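Putative uncharacterized protein (Cricetid herpesvirus 2, PDB 4ZKQ) probably binds host chemokines as a viral decoy receptor of a rodent gammaherpesvirus. Local coordinates at residues 15-20 and 214-219; 298-303 and 359-364. All blocks are in the same frame, centred on the assembly; numbering follows the deposited sequence.

Contact 1. Residues 15-20 and 214-219; sequences SKVSSR and SKKIYH
Lys216 lays its methylene chain alongside the loop of residues 15-20, its CD lying 4.3 Å from Val17 CG1 and 4.0 Å from the carbonyl oxygen Ser18 O. The lysine CG is anti to the backbone N (chi1 -180°) and every later torsion is also near 180°, which carries the ammonium well out from strand 206-223 to the level of the loop. There Lys216 NZ donates to a water over 3.0 Å, and the same water donates to Val17 O at 2.9 Å. On the loop, Ser18 OG accepts from Arg20 N, 3.1 Å away and with an N-H...O angle of 163°, which closes an ST turn. That hydroxyl is also hydrogen-bonded to Glu188 OE1, while Arg20 NH2 forms a salt bridge with Glu188 OE2, tying the turn to the segment before strand 190-195. Backbone hydrogen bonds of Ser214 and Lys216 with Leu22 place the chain following the loop along this strand. The two segments bury just 99 Å² in all, none of it from a fully buried residue. Direct contact is slight: one methylene meets a methyl and a carbonyl oxygen, and the polar link between the segments is the water joining Lys216 NZ to Val17 O.

Contact 2. Residues 298-303 and 359-364; sequences DLFQTA and MTVRLD
A G1 beta bulge at Met359 and Thr360 begins strand 360-366 beside the loop that follows strand 290-296. Met359 has the positive phi (56°) expected at the first bulge position, and its side chain reaches across to that loop. Its terminal methyl makes both approaches: Met359 CE is 4.0 Å from Gln301 CG and 4.1 Å from Asp298 CA. The last torsion, chi3 74°, bends the methyl out of line with the rest of the chain, and the Gln301 and Met359 side chains cross at about a right angle. The loop is shaped locally by Gln301 N bonding to Asp298 O and by Leu299 O accepting twice, from the backbone N and the hydroxyl of Thr302; the hydroxyl oxygen, Thr302 OG1, 2.8 Å from Leu299 O, lies in the carbonyl plane on a lone pair. Thr302 OG1 also bonds Ser385 OG, joining the turn to the region between strands 378-384 and 388-395. Deeper in, buried Phe300 stacks on Tyr354 of strand 350-355 and touches Leu338. Val361 comes to the edge of the Phe300 ring rather than over a face, with its CG2 methyl near the ring plane and 4.3 Å from Phe300 CE2.

How the contacts relate
Both segments of contact 1 precede both segments of contact 2 in the sequence. Their centres lie 22 Å apart and their nearest atoms about 7 Å apart, without touching. Contact 1 sets the N-terminal loop on strand 206-223 of the large mixed sheet; contact 2 sets a later loop against strand 360-366 of a separate four-strand antiparallel sheet. The large sheet still relates them: strand 388-395 runs parallel to 206-223, and its residues touch Ile217 and His219 on one hand, Asp298, Leu299 and Leu363 on the other. Thus contact 1 joins the first modelled residues to this large mixed sheet, and contact 2 lies where that sheet meets the smaller one.

Contact 1. Residues 15-20 and 214-219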
loop_
_atom_site.group_PDB
_atom_site.type_symbol
_atom_site.label_atom_id
_atom_site.label_comp_id
_atom_site.label_asym_id
_atom_site.label_seq_id
_atom_site.Cartn_x
_atom_site.Cartn_y
_atom_site.Cartn_z
ATOM N N SER A 15 1.503 14.883 -22.641
ATOM C CA SER A 15 0.117 15.114 -23.041
ATOM C C SER A 15 -0.642 13.830 -23.389
ATOM O O SER A 15 -1.869 13.778 -23.264
ATOM C CB SER A 15 0.073 16.063 -24.244
ATOM O OG SER A 15 0.182 17.416 -23.843
ATOM N N LYS A 16 0.088 12.804 -23.818
ATOM C CA LYS A 16 -0.524 11.595 -24.372
ATOM C C LYS A 16 -0.883 10.553 -23.314
ATOM O O LYS A 16 -1.672 9.645 -23.578
ATOM C CB LYS A 16 0.416 10.960 -25.399
ATOM C CG LYS A 16 1.542 10.142 -24.785
ATOM C CD LYS A 16 2.564 9.739 -25.835
ATOM C CE LYS A 16 3.202 10.967 -26.467
ATOM N NZ LYS A 16 4.236 10.617 -27.479
ATOM N N VAL A 17 -0.295 10.675 -22.129
ATOM C CA VAL A 17 -0.572 9.746 -21.035
ATOM C C VAL A 17 -2.064 9.744 -20.711
ATOM O O VAL A 17 -2.717 10.786 -20.779
ATOM C CB VAL A 17 0.229 10.116 -19.767
ATOM C CG1 VAL A 17 -0.004 9.095 -18.664
ATOM C CG2 VAL A 17 1.713 10.211 -20.083
ATOM N N SER A 18 -2.612 8.580 -20.373
ATOM C CA SER A 18 -4.013 8.507 -19.968
ATOM C C SER A 18 -4.295 9.449 -18.811
ATOM O O SER A 18 -3.472 9.594 -17.909
ATOM C CB SER A 18 -4.403 7.093 -19.560
ATOM O OG SER A 18 -5.718 7.100 -19.021
ATOM N N SER A 19 -5.462 10.085 -18.846
ATOM C CA SER A 19 -5.883 11.011 -17.793
ATOM C C SER A 19 -6.830 10.327 -16.812
ATOM O O SER A 19 -7.386 10.979 -15.921
ATOM C CB SER A 19 -6.577 12.231 -18.407
ATOM O OG SER A 19 -7.702 11.813 -19.168
ATOM N N ARG A 20 -7.014 9.017 -16.985
ATOM C CA ARG A 20 -8.008 8.263 -16.226
ATOM C C ARG A 20 -7.361 7.133 -15.397
ATOM O O ARG A 20 -7.975 6.095 -15.143
ATOM C CB ARG A 20 -9.077 7.709 -17.183
ATOM C CG ARG A 20 -9.991 8.792 -17.775
ATOM C CD ARG A 20 -10.877 8.276 -18.919
ATOM N NE ARG A 20 -10.076 7.643 -19.960
ATOM C CZ ARG A 20 -9.217 8.285 -20.746
ATOM N NH1 ARG A 20 -9.041 9.598 -20.642
ATOM N NH2 ARG A 20 -8.528 7.608 -21.649
ATOM N N SER A 214 -2.709 0.851 -12.537
ATOM C CA SER A 214 -1.943 1.844 -13.283
ATOM C C SER A 214 -2.121 3.215 -12.654
ATOM O O SER A 214 -3.234 3.724 -12.594
ATOM C CB SER A 214 -2.382 1.881 -14.749
ATOM O OG SER A 214 -2.381 0.582 -15.313
ATOM N N LYS A 215 -1.020 3.793 -12.182
ATOM C CA LYS A 215 -1.035 5.093 -11.539
ATOM C C LYS A 215 -0.233 6.105 -12.338
ATOM O O LYS A 215 0.902 5.838 -12.748
ATOM C CB LYS A 215 -0.474 5.005 -10.117
ATOM C CG LYS A 215 -0.234 6.375 -9.469
ATOM C CD LYS A 215 0.211 6.240 -8.010
ATOM C CE LYS A 215 -0.940 5.831 -7.089
ATOM N NZ LYS A 215 -0.472 5.523 -5.697
ATOM N N LYS A 216 -0.813 7.280 -12.534
ATOM C CA LYS A 216 -0.077 8.368 -13.161
ATOM C C LYS A 216 0.795 9.048 -12.114
ATOM O O LYS A 216 0.323 9.817 -11.275
ATOM C CB LYS A 216 -1.008 9.382 -13.820
ATOM C CG LYS A 216 -0.240 10.529 -14.490
ATOM C CD LYS A 216 -1.146 11.468 -15.267
ATOM C CE LYS A 216 -0.356 12.601 -15.912
ATOM N NZ LYS A 216 -1.257 13.653 -16.466
ATOM N N ILE A 217 2.080 8.744 -12.176
ATOM C CA ILE A 217 3.056 9.312 -11.260
ATOM C C ILE A 217 4.412 9.130 -11.919
ATOM O O ILE A 217 4.692 8.076 -12.493
ATOM C CB ILE A 217 3.000 8.634 -9.868
ATOM C CG1 ILE A 217 3.921 9.342 -8.865
ATOM C CG2 ILE A 217 3.350 7.159 -9.973
ATOM C CD1 ILE A 217 3.593 9.022 -7.417
ATOM N N TYR A 218 5.239 10.163 -11.886
ATOM C CA TYR A 218 6.559 10.051 -12.485
ATOM C C TYR A 218 7.489 9.416 -11.463
ATOM O O TYR A 218 7.850 10.043 -10.464
ATOM C CB TYR A 218 7.102 11.405 -12.951
ATOM C CG TYR A 218 8.230 11.224 -13.945
ATOM C CD1 TYR A 218 9.516 10.916 -13.518
ATOM C CD2 TYR A 218 7.998 11.316 -15.314
ATOM C CE1 TYR A 218 10.549 10.727 -14.422
ATOM C CE2 TYR A 218 9.026 11.130 -16.226
ATOM C CZ TYR A 218 10.298 10.835 -15.772
ATOM O OH TYR A 218 11.326 10.649 -16.670
ATOM N N HIS A 219 7.860 8.165 -11.716
ATOM C CA HIS A 219 8.653 7.389 -10.774
ATOM C C HIS A 219 10.056 7.184 -11.309
ATOM O O HIS A 219 10.262 7.041 -12.514
ATOM C CB HIS A 219 7.987 6.040 -10.494
ATOM C CG HIS A 219 7.752 5.219 -11.722
ATOM N ND1 HIS A 219 8.643 4.263 -12.163
ATOM C CD2 HIS A 219 6.733 5.222 -12.614
ATOM C CE1 HIS A 219 8.181 3.708 -13.265
ATOM N NE2 HIS A 219 7.021 4.270 -13.563
HETATM O O HOH W 1 -3.048 12.771 -18.649
#

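Contact 2. Residues 298-303 and 359-364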
loop_
_atom_site.group_PDB
_atom_site.type_symbol
_atom_site.label_atom_id
_atom_site.label_comp_id
_atom_site.label_asym_id
_atom_site.label_seq_id
_atom_site.Cartn_x
_atom_site.Cartn_y
_atom_site.Cartn_z
ATOM N N ASP A 298 15.038 17.288 -7.110
ATOM C CA ASP A 298 14.125 18.392 -7.391
ATOM C C ASP A 298 12.720 18.055 -6.907
ATOM O O ASP A 298 11.760 18.728 -7.263
ATOM C CB ASP A 298 14.096 18.702 -8.891
ATOM C CG ASP A 298 13.587 17.536 -9.719
ATOM O OD1 ASP A 298 13.671 16.382 -9.245
ATOM O OD2 ASP A 298 13.103 17.770 -10.844
ATOM N N LEU A 299 12.609 17.012 -6.091
ATOM C CA LEU A 299 11.310 16.507 -5.678
ATOM C C LEU A 299 10.475 17.570 -4.974
ATOM O O LEU A 299 9.272 17.670 -5.203
ATOM C CB LEU A 299 11.482 15.291 -4.761
ATOM C CG LEU A 299 10.184 14.695 -4.219
ATOM C CD1 LEU A 299 9.377 14.076 -5.351
ATOM C CD2 LEU A 299 10.477 13.677 -3.131
ATOM N N PHE A 300 11.106 18.366 -4.117
ATOM C CA PHE A 300 10.355 19.314 -3.307
ATOM C C PHE A 300 9.841 20.493 -4.129
ATOM O O PHE A 300 9.031 21.279 -3.640
ATOM C CB PHE A 300 11.211 19.799 -2.137
ATOM C CG PHE A 300 11.473 18.736 -1.117
ATOM C CD1 PHE A 300 10.588 18.523 -0.078
ATOM C CD2 PHE A 300 12.589 17.927 -1.212
ATOM C CE1 PHE A 300 10.819 17.532 0.853
ATOM C CE2 PHE A 300 12.826 16.936 -0.280
ATOM C CZ PHE A 300 11.938 16.740 0.753
ATOM N N GLN A 301 10.287 20.594 -5.380
ATOM C CA GLN A 301 9.806 21.628 -6.298
ATOM C C GLN A 301 8.583 21.159 -7.086
ATOM O O GLN A 301 7.932 21.952 -7.766
ATOM C CB GLN A 301 10.919 22.042 -7.264
ATOM C CG GLN A 301 12.229 22.401 -6.577
ATOM C CD GLN A 301 12.046 23.404 -5.454
ATOM O OE1 GLN A 301 12.620 23.255 -4.375
ATOM N NE2 GLN A 301 11.246 24.436 -5.704
ATOM N N THR A 302 8.273 19.870 -6.975
ATOM C CA THR A 302 7.119 19.263 -7.636
ATOM C C THR A 302 5.896 19.187 -6.740
ATOM O O THR A 302 4.796 18.852 -7.187
ATOM C CB THR A 302 7.433 17.824 -8.082
ATOM O OG1 THR A 302 7.226 16.917 -6.979
ATOM C CG2 THR A 302 8.862 17.724 -8.578
ATOM N N ALA A 303 6.100 19.483 -5.467
ATOM C CA ALA A 303 5.137 19.131 -4.440
ATOM C C ALA A 303 3.814 19.905 -4.529
ATOM O O ALA A 303 2.814 19.492 -3.933
ATOM C CB ALA A 303 5.769 19.330 -3.090
ATOM N N MET A 359 19.335 21.810 -2.060
ATOM C CA MET A 359 18.395 20.797 -2.532
ATOM C C MET A 359 19.025 19.421 -2.374
ATOM O O MET A 359 19.007 18.598 -3.292
ATOM C CB MET A 359 17.998 21.059 -3.985
ATOM C CG MET A 359 17.245 22.368 -4.177
ATOM S SD MET A 359 17.299 22.988 -5.867
ATOM C CE MET A 359 16.171 21.877 -6.703
ATOM N N THR A 360 19.590 19.195 -1.195
ATOM C CA THR A 360 20.293 17.963 -0.883
ATOM C C THR A 360 19.633 17.253 0.285
ATOM O O THR A 360 19.409 17.842 1.343
ATOM C CB THR A 360 21.775 18.234 -0.540
ATOM O OG1 THR A 360 22.390 18.944 -1.620
ATOM C CG2 THR A 360 22.532 16.926 -0.304
ATOM N N VAL A 361 19.317 15.982 0.077
ATOM C CA VAL A 361 18.832 15.130 1.144
ATOM C C VAL A 361 20.014 14.406 1.744
ATOM O O VAL A 361 20.949 14.039 1.032
ATOM C CB VAL A 361 17.798 14.104 0.642
ATOM C CG1 VAL A 361 17.385 13.151 1.759
ATOM C CG2 VAL A 361 16.587 14.808 0.093
ATOM N N ARG A 362 19.964 14.208 3.054
ATOM C CA ARG A 362 20.921 13.361 3.736
ATOM C C ARG A 362 20.190 12.281 4.523
ATOM O O ARG A 362 19.324 12.569 5.355
ATOM C CB ARG A 362 21.821 14.187 4.658
ATOM C CG ARG A 362 22.755 13.346 5.516
ATOM C CD ARG A 362 23.751 14.207 6.287
ATOM N NE ARG A 362 24.448 13.445 7.322
ATOM C CZ ARG A 362 25.555 13.852 7.940
ATOM N NH1 ARG A 362 26.111 15.016 7.630
ATOM N NH2 ARG A 362 26.116 13.090 8.870
ATOM N N LEU A 363 20.543 11.035 4.227
ATOM C CA LEU A 363 20.075 9.877 4.973
ATOM C C LEU A 363 21.197 9.301 5.822
ATOM O O LEU A 363 22.231 8.891 5.293
ATOM C CB LEU A 363 19.550 8.800 4.022
ATOM C CG LEU A 363 19.119 7.480 4.665
ATOM C CD1 LEU A 363 17.897 7.672 5.545
ATOM C CD2 LEU A 363 18.848 6.436 3.598
ATOM N N ASP A 364 20.987 9.264 7.134
ATOM C CA ASP A 364 21.923 8.622 8.047
ATOM C C ASP A 364 21.380 7.275 8.465
ATOM O O ASP A 364 20.222 7.158 8.866
ATOM C CB ASP A 364 22.176 9.490 9.278
ATOM C CG ASP A 364 22.736 10.843 8.926
ATOM O OD1 ASP A 364 23.641 10.906 8.068
ATOM O OD2 ASP A 364 22.265 11.848 9.498
#